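Putative acetoin utilization protein, acetoin dehydrogenase (Thermus thermophilus, PDB 5AWE) is of unknown function but, with its paired CBS domains and an ACT domain, probably acts as a regulatory protein that senses small ligands. Local coordinates at residues Gly31-Leu43 and Ile106-Ile120. Numbering follows the deposited sequence.
Sequences GFRRLPVMEGGRL and IGGLPVMEGERLVGI
R34 places CG between its own backbone N and carbonyl carbon (chi1 56°) and bends at both chi2 and chi3, which lays its guanidinium over the G107-G108 backbone, while L43 and L117 both hold CG anti to the backbone N and reach across to the opposite hairpin. The pairing is that of a CBS pair, or Bateman module, in which equivalent beta hairpins of two CBS repeats pack face to face, and the interface shows how a repeated motif yields near-symmetric contacts. P36 CG meets L117 CD2 at 4.1 Å, the two side chains crossing at about a right angle; L43 CD2 meets P110 CB in the same manner at 4.2 Å. The selenomethionines repeat the exchange, M38 SE against L117 CD2 at 4.0 Å and M112 SE against L43 CD2 at 4.1 Å. The symmetry breaks at R34, whose counterpart by register is G108. The guanidinium covers the G107-G108 peptide with one face, and R34 CD comes to 3.3 Å from G108 CA, where any CB would collide with it. I120 CD1 packs on R34 CG at 3.7 Å, and its CG2 approaches the ring of F32. Water 1, in the guanidinium plane, accepts from both R34 NH1 and G107 N. With an alanine in place of R34, the G107-G108 peptide would probably lose this cover, water 1 one of its donors, and I120 CD1 part of its packing. Near the turns, water 3 joins the hairpins, accepting from L43 N and donating to E115 O. Beyond it R42 and E115 run side by side, the guanidinium and carboxylate planes 33° apart, in a salt bridge of 2.8 Å from R42 NH1 to E115 OE1.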
ATOM      1  N   GLY A  31     -20.167   9.826   6.557  1.00 56.27           N
ATOM      2  CA  GLY A  31     -20.040   9.950   7.999  1.00 54.88           C
ATOM      3  C   GLY A  31     -20.448   8.732   8.803  1.00 54.06           C
ATOM      4  O   GLY A  31     -20.494   8.791  10.031  1.00 54.07           O
ATOM      5  N   PHE A  32     -20.743   7.628   8.120  1.00 53.17           N
ATOM      6  CA  PHE A  32     -21.135   6.389   8.791  1.00 51.38           C
ATOM      7  C   PHE A  32     -19.935   5.468   8.999  1.00 49.57           C
ATOM      8  O   PHE A  32     -18.809   5.810   8.630  1.00 49.48           O
ATOM      9  CB  PHE A  32     -22.221   5.670   7.980  1.00 52.32           C
ATOM     10  CG  PHE A  32     -23.580   6.328   8.060  1.00 56.67           C
ATOM     11  CD1 PHE A  32     -23.707   7.716   8.026  1.00 53.82           C
ATOM     12  CD2 PHE A  32     -24.736   5.554   8.175  1.00 59.14           C
ATOM     13  CE1 PHE A  32     -24.960   8.322   8.106  1.00 57.40           C
ATOM     14  CE2 PHE A  32     -26.000   6.151   8.256  1.00 56.72           C
ATOM     15  CZ  PHE A  32     -26.111   7.536   8.223  1.00 58.05           C
ATOM     16  N   ARG A  33     -20.176   4.305   9.600  1.00 47.43           N
ATOM     17  CA  ARG A  33     -19.088   3.418  10.001  1.00 43.65           C
ATOM     18  C   ARG A  33     -19.466   1.957   9.779  1.00 40.70           C
ATOM     19  O   ARG A  33     -18.615   1.072   9.774  1.00 39.56           O
ATOM     20  CB  ARG A  33     -18.750   3.653  11.473  1.00 46.25           C
ATOM     21  CG  ARG A  33     -17.306   3.372  11.846  1.00 54.93           C
ATOM     22  CD  ARG A  33     -16.882   4.238  13.026  1.00 58.22           C
ATOM     23  NE  ARG A  33     -17.170   5.649  12.776  1.00 69.20           N
ATOM     24  CZ  ARG A  33     -17.007   6.623  13.668  1.00 75.35           C
ATOM     25  NH1 ARG A  33     -16.553   6.349  14.885  1.00 76.46           N
ATOM     26  NH2 ARG A  33     -17.300   7.878  13.342  1.00 76.44           N
ATOM     27  N   ARG A  34     -20.752   1.700   9.605  1.00 37.82           N
ATOM     28  CA  ARG A  34     -21.181   0.382   9.189  1.00 35.24           C
ATOM     29  C   ARG A  34     -22.142   0.492   8.014  1.00 33.25           C
ATOM     30  O   ARG A  34     -22.800   1.510   7.822  1.00 32.41           O
ATOM     31  CB  ARG A  34     -21.830  -0.357  10.359  1.00 35.55           C
ATOM     32  CG  ARG A  34     -22.983   0.371  10.981  1.00 39.58           C
ATOM     33  CD  ARG A  34     -23.057   0.088  12.466  1.00 46.97           C
ATOM     34  NE  ARG A  34     -22.022   0.790  13.224  1.00 45.69           N
ATOM     35  CZ  ARG A  34     -21.120   0.182  13.987  1.00 47.34           C
ATOM     36  NH1 ARG A  34     -21.116  -1.144  14.091  1.00 44.30           N
ATOM     37  NH2 ARG A  34     -20.232   0.899  14.662  1.00 46.08           N
ATOM     38  N   LEU A  35     -22.205  -0.564   7.220  1.00 31.80           N
ATOM     39  CA  LEU A  35     -22.903  -0.506   5.949  1.00 30.45           C
ATOM     40  C   LEU A  35     -23.717  -1.776   5.737  1.00 28.26           C
ATOM     41  O   LEU A  35     -23.168  -2.828   5.402  1.00 28.61           O
ATOM     42  CB  LEU A  35     -21.881  -0.346   4.822  1.00 35.05           C
ATOM     43  CG  LEU A  35     -22.054   0.760   3.778  1.00 41.71           C
ATOM     44  CD1 LEU A  35     -22.772   1.962   4.371  1.00 45.89           C
ATOM     45  CD2 LEU A  35     -20.676   1.157   3.264  1.00 42.61           C
ATOM     46  N   PRO A  36     -25.037  -1.704   5.953  1.00 26.29           N
ATOM     47  CA  PRO A  36     -25.838  -2.914   5.748  1.00 26.13           C
ATOM     48  C   PRO A  36     -25.770  -3.249   4.265  1.00 25.73           C
ATOM     49  O   PRO A  36     -25.596  -2.351   3.448  1.00 24.89           O
ATOM     50  CB  PRO A  36     -27.242  -2.501   6.196  1.00 25.39           C
ATOM     51  CG  PRO A  36     -27.256  -1.007   6.080  1.00 26.24           C
ATOM     52  CD  PRO A  36     -25.855  -0.545   6.348  1.00 25.74           C
ATOM     53  N   VAL A  37     -25.874  -4.530   3.922  1.00 25.11           N
ATOM     54  CA  VAL A  37     -25.759  -4.949   2.531  1.00 25.70           C
ATOM     55  C   VAL A  37     -27.075  -5.510   1.991  1.00 26.67           C
ATOM     56  O   VAL A  37     -27.543  -6.555   2.443  1.00 25.99           O
ATOM     57  CB  VAL A  37     -24.656  -6.014   2.365  1.00 24.62           C
ATOM     58  CG1 VAL A  37     -24.482  -6.360   0.883  1.00 27.98           C
ATOM     59  CG2 VAL A  37     -23.341  -5.495   2.939  1.00 25.33           C
HETATM   60  N   MSE A  38     -27.654  -4.811   1.017  1.00 28.45           N
HETATM   61  CA  MSE A  38     -28.924  -5.212   0.395  1.00 30.48           C
HETATM   62  C   MSE A  38     -28.744  -6.015  -0.896  1.00 30.57           C
HETATM   63  O   MSE A  38     -27.882  -5.715  -1.720  1.00 29.49           O
HETATM   64  CB  MSE A  38     -29.787  -3.979   0.079  1.00 34.17           C
HETATM   65  CG  MSE A  38     -30.122  -3.113   1.285  1.00 42.33           C
HETATM   66 SE   MSE A  38     -30.976  -4.037   2.546  1.00 68.74          SE
HETATM   67  CE  MSE A  38     -32.626  -4.245   1.788  1.00 28.41           C
ATOM     68  N   GLU A  39     -29.579  -7.031  -1.067  1.00 31.40           N
ATOM     69  CA  GLU A  39     -29.660  -7.758  -2.325  1.00 33.49           C
ATOM     70  C   GLU A  39     -31.069  -8.334  -2.484  1.00 34.33           C
ATOM     71  O   GLU A  39     -31.650  -8.851  -1.527  1.00 33.80           O
ATOM     72  CB  GLU A  39     -28.633  -8.889  -2.348  1.00 35.18           C
ATOM     73  CG  GLU A  39     -28.539  -9.613  -3.685  1.00 41.48           C
ATOM     74  CD  GLU A  39     -27.464 -10.684  -3.691  1.00 46.55           C
ATOM     75  OE1 GLU A  39     -27.417 -11.481  -2.727  1.00 48.68           O
ATOM     76  OE2 GLU A  39     -26.667 -10.727  -4.655  1.00 44.45           O
ATOM     77  N   GLY A  40     -31.615  -8.248  -3.691  1.00 33.94           N
ATOM     78  CA  GLY A  40     -32.959  -8.745  -3.908  1.00 34.60           C
ATOM     79  C   GLY A  40     -33.944  -8.046  -2.991  1.00 35.02           C
ATOM     80  O   GLY A  40     -35.019  -8.568  -2.698  1.00 33.73           O
ATOM     81  N   GLY A  41     -33.568  -6.858  -2.528  1.00 35.20           N
ATOM     82  CA  GLY A  41     -34.423  -6.116  -1.620  1.00 35.88           C
ATOM     83  C   GLY A  41     -34.467  -6.711  -0.223  1.00 35.78           C
ATOM     84  O   GLY A  41     -35.328  -6.358   0.579  1.00 37.39           O
ATOM     85  N   ARG A  42     -33.547  -7.619   0.075  1.00 34.46           N
ATOM     86  CA  ARG A  42     -33.443  -8.140   1.426  1.00 34.10           C
ATOM     87  C   ARG A  42     -32.048  -7.911   2.022  1.00 31.97           C
ATOM     88  O   ARG A  42     -31.071  -7.739   1.296  1.00 30.36           O
ATOM     89  CB  ARG A  42     -33.800  -9.630   1.441  1.00 38.81           C
ATOM     90  CG  ARG A  42     -32.671 -10.566   1.061  1.00 47.55           C
ATOM     91  CD  ARG A  42     -33.071 -11.998   1.365  1.00 59.67           C
ATOM     92  NE  ARG A  42     -33.893 -12.065   2.571  1.00 67.66           N
ATOM     93  CZ  ARG A  42     -34.372 -13.188   3.098  1.00 71.19           C
ATOM     94  NH1 ARG A  42     -35.111 -13.136   4.200  1.00 71.87           N
ATOM     95  NH2 ARG A  42     -34.113 -14.359   2.526  1.00 69.79           N
ATOM     96  N   LEU A  43     -31.970  -7.892   3.349  1.00 30.12           N
ATOM     97  CA  LEU A  43     -30.707  -7.698   4.048  1.00 28.04           C
ATOM     98  C   LEU A  43     -29.904  -8.994   4.033  1.00 27.14           C
ATOM     99  O   LEU A  43     -30.342  -9.999   4.582  1.00 26.60           O
ATOM    100  CB  LEU A  43     -30.978  -7.282   5.494  1.00 29.42           C
ATOM    101  CG  LEU A  43     -29.779  -6.855   6.343  1.00 31.86           C
ATOM    102  CD1 LEU A  43     -29.151  -5.599   5.757  1.00 29.27           C
ATOM    103  CD2 LEU A  43     -30.241  -6.599   7.766  1.00 33.24           C
ATOM    104  N   ILE A 106     -20.914  -5.409  19.445  1.00 46.01           N
ATOM    105  CA  ILE A 106     -21.153  -4.561  18.280  1.00 45.73           C
ATOM    106  C   ILE A 106     -21.436  -3.103  18.650  1.00 44.83           C
ATOM    107  O   ILE A 106     -21.918  -2.811  19.743  1.00 44.89           O
ATOM    108  CB  ILE A 106     -22.347  -5.073  17.480  1.00 48.35           C
ATOM    109  CG1 ILE A 106     -22.251  -6.588  17.311  1.00 51.32           C
ATOM    110  CG2 ILE A 106     -22.377  -4.405  16.124  1.00 52.64           C
ATOM    111  CD1 ILE A 106     -23.575  -7.231  17.016  1.00 56.60           C
ATOM    112  N   GLY A 107     -21.148  -2.190  17.726  1.00 43.31           N
ATOM    113  CA  GLY A 107     -21.406  -0.783  17.978  1.00 41.49           C
ATOM    114  C   GLY A 107     -22.592  -0.242  17.200  1.00 41.08           C
ATOM    115  O   GLY A 107     -22.950   0.929  17.331  1.00 40.88           O
ATOM    116  N   GLY A 108     -23.202  -1.092  16.382  1.00 39.51           N
ATOM    117  CA  GLY A 108     -24.254  -0.631  15.501  1.00 38.31           C
ATOM    118  C   GLY A 108     -25.208  -1.750  15.144  1.00 38.21           C
ATOM    119  O   GLY A 108     -24.865  -2.927  15.258  1.00 39.06           O
ATOM    120  N   LEU A 109     -26.407  -1.386  14.703  1.00 36.29           N
ATOM    121  CA  LEU A 109     -27.479  -2.359  14.564  1.00 33.50           C
ATOM    122  C   LEU A 109     -28.487  -1.932  13.501  1.00 32.85           C
ATOM    123  O   LEU A 109     -29.112  -0.873  13.610  1.00 31.97           O
ATOM    124  CB  LEU A 109     -28.200  -2.495  15.906  1.00 35.57           C
ATOM    125  CG  LEU A 109     -28.368  -3.844  16.608  1.00 37.41           C
ATOM    126  CD1 LEU A 109     -27.077  -4.650  16.553  1.00 32.92           C
ATOM    127  CD2 LEU A 109     -28.777  -3.572  18.060  1.00 29.05           C
ATOM    128  N   PRO A 110     -28.642  -2.736  12.446  1.00 31.91           N
ATOM    129  CA  PRO A 110     -29.615  -2.351  11.422  1.00 32.68           C
ATOM    130  C   PRO A 110     -31.008  -2.408  12.059  1.00 32.39           C
ATOM    131  O   PRO A 110     -31.294  -3.310  12.847  1.00 32.57           O
ATOM    132  CB  PRO A 110     -29.434  -3.414  10.334  1.00 31.46           C
ATOM    133  CG  PRO A 110     -28.044  -3.936  10.550  1.00 34.75           C
ATOM    134  CD  PRO A 110     -27.828  -3.889  12.037  1.00 28.57           C
ATOM    135  N   VAL A 111     -31.865  -1.447  11.737  1.00 32.03           N
ATOM    136  CA  VAL A 111     -33.204  -1.453  12.300  1.00 32.88           C
ATOM    137  C   VAL A 111     -34.198  -1.881  11.241  1.00 33.79           C
ATOM    138  O   VAL A 111     -34.163  -1.406  10.105  1.00 33.57           O
ATOM    139  CB  VAL A 111     -33.609  -0.066  12.856  1.00 31.18           C
ATOM    140  CG1 VAL A 111     -35.007  -0.138  13.463  1.00 25.52           C
ATOM    141  CG2 VAL A 111     -32.595   0.393  13.904  1.00 23.76           C
HETATM  142  N   MSE A 112     -35.080  -2.791  11.625  1.00 35.32           N
HETATM  143  CA  MSE A 112     -35.958  -3.458  10.677  1.00 38.69           C
HETATM  144  C   MSE A 112     -37.422  -3.223  11.004  1.00 40.12           C
HETATM  145  O   MSE A 112     -37.781  -2.925  12.142  1.00 39.55           O
HETATM  146  CB  MSE A 112     -35.684  -4.966  10.685  1.00 39.06           C
HETATM  147  CG  MSE A 112     -34.239  -5.336  10.394  1.00 46.00           C
HETATM  148 SE   MSE A 112     -33.752  -4.821   8.742  1.00 58.31          SE
HETATM  149  CE  MSE A 112     -34.844  -5.800   7.772  1.00 42.86           C
ATOM    150  N   GLU A 113     -38.266  -3.355   9.989  1.00 43.12           N
ATOM    151  CA  GLU A 113     -39.665  -3.702  10.199  1.00 45.78           C
ATOM    152  C   GLU A 113     -39.917  -5.051   9.531  1.00 47.42           C
ATOM    153  O   GLU A 113     -40.145  -5.141   8.320  1.00 47.19           O
ATOM    154  CB  GLU A 113     -40.570  -2.623   9.612  1.00 46.34           C
ATOM    155  CG  GLU A 113     -40.479  -1.304  10.359  1.00 48.92           C
ATOM    156  CD  GLU A 113     -41.308  -0.217   9.725  1.00 50.48           C
ATOM    157  OE1 GLU A 113     -42.114  -0.539   8.828  1.00 54.08           O
ATOM    158  OE2 GLU A 113     -41.153   0.957  10.121  1.00 50.62           O
ATOM    159  N   GLY A 114     -39.852  -6.108  10.331  1.00 48.80           N
ATOM    160  CA  GLY A 114     -39.845  -7.439   9.765  1.00 50.22           C
ATOM    161  C   GLY A 114     -38.702  -7.598   8.782  1.00 51.61           C
ATOM    162  O   GLY A 114     -37.530  -7.617   9.162  1.00 51.19           O
ATOM    163  N   GLU A 115     -39.047  -7.710   7.506  1.00 52.66           N
ATOM    164  CA  GLU A 115     -38.059  -7.965   6.471  1.00 52.83           C
ATOM    165  C   GLU A 115     -37.515  -6.663   5.885  1.00 51.71           C
ATOM    166  O   GLU A 115     -36.452  -6.656   5.265  1.00 51.94           O
ATOM    167  CB  GLU A 115     -38.685  -8.825   5.371  1.00 59.17           C
ATOM    168  CG  GLU A 115     -37.852 -10.039   4.959  1.00 68.13           C
ATOM    169  CD  GLU A 115     -37.701 -11.080   6.063  1.00 73.69           C
ATOM    170  OE1 GLU A 115     -37.248 -12.207   5.752  1.00 75.42           O
ATOM    171  OE2 GLU A 115     -38.028 -10.779   7.234  1.00 75.35           O
ATOM    172  N   ARG A 116     -38.234  -5.562   6.086  1.00 49.44           N
ATOM    173  CA  ARG A 116     -37.808  -4.270   5.548  1.00 47.78           C
ATOM    174  C   ARG A 116     -36.792  -3.527   6.428  1.00 47.25           C
ATOM    175  O   ARG A 116     -36.774  -3.699   7.649  1.00 47.49           O
ATOM    176  CB  ARG A 116     -39.024  -3.377   5.323  1.00 45.82           C
ATOM    177  CG  ARG A 116     -38.708  -2.121   4.546  1.00 51.68           C
ATOM    178  CD  ARG A 116     -39.762  -1.064   4.795  1.00 61.56           C
ATOM    179  NE  ARG A 116     -40.391  -0.603   3.557  1.00 63.64           N
ATOM    180  CZ  ARG A 116     -39.821   0.226   2.691  1.00 63.37           C
ATOM    181  NH1 ARG A 116     -38.598   0.680   2.924  1.00 64.82           N
ATOM    182  NH2 ARG A 116     -40.482   0.619   1.610  1.00 61.95           N
ATOM    183  N   LEU A 117     -35.960  -2.695   5.803  1.00 45.41           N
ATOM    184  CA  LEU A 117     -34.952  -1.910   6.517  1.00 42.90           C
ATOM    185  C   LEU A 117     -35.401  -0.456   6.627  1.00 41.83           C
ATOM    186  O   LEU A 117     -35.678   0.189   5.612  1.00 41.67           O
ATOM    187  CB  LEU A 117     -33.605  -1.981   5.780  1.00 42.64           C
ATOM    188  CG  LEU A 117     -32.428  -1.129   6.282  1.00 44.12           C
ATOM    189  CD1 LEU A 117     -31.988  -1.609   7.656  1.00 44.78           C
ATOM    190  CD2 LEU A 117     -31.262  -1.220   5.307  1.00 41.93           C
ATOM    191  N   VAL A 118     -35.465   0.060   7.855  1.00 39.27           N
ATOM    192  CA  VAL A 118     -35.976   1.407   8.090  1.00 38.22           C
ATOM    193  C   VAL A 118     -34.951   2.376   8.676  1.00 38.01           C
ATOM    194  O   VAL A 118     -35.131   3.594   8.614  1.00 38.63           O
ATOM    195  CB  VAL A 118     -37.198   1.384   9.025  1.00 39.19           C
ATOM    196  CG1 VAL A 118     -38.332   0.601   8.374  1.00 38.48           C
ATOM    197  CG2 VAL A 118     -36.817   0.765  10.361  1.00 33.69           C
ATOM    198  N   GLY A 119     -33.876   1.845   9.245  1.00 37.18           N
ATOM    199  CA  GLY A 119     -32.834   2.713   9.758  1.00 35.60           C
ATOM    200  C   GLY A 119     -31.693   1.992  10.450  1.00 34.94           C
ATOM    201  O   GLY A 119     -31.512   0.778  10.313  1.00 34.05           O
ATOM    202  N   ILE A 120     -30.910   2.751  11.204  1.00 33.58           N
ATOM    203  CA  ILE A 120     -29.776   2.180  11.897  1.00 31.46           C
ATOM    204  C   ILE A 120     -29.601   2.850  13.262  1.00 30.20           C
ATOM    205  O   ILE A 120     -29.713   4.070  13.381  1.00 31.08           O
ATOM    206  CB  ILE A 120     -28.511   2.338  11.027  1.00 32.92           C
ATOM    207  CG1 ILE A 120     -27.414   1.402  11.519  1.00 34.09           C
ATOM    208  CG2 ILE A 120     -28.045   3.783  11.031  1.00 34.55           C
ATOM    209  CD1 ILE A 120     -26.595   0.844  10.393  1.00 36.33           C
TER
HETATM  210  O   HOH W   1     -18.942  -2.435  15.435  1.00 33.80           O
HETATM  211  O   HOH W   2     -35.446  -4.219   2.936  1.00 38.48           O
HETATM  212  O   HOH W   3     -34.307  -8.217   4.624  1.00 37.30           O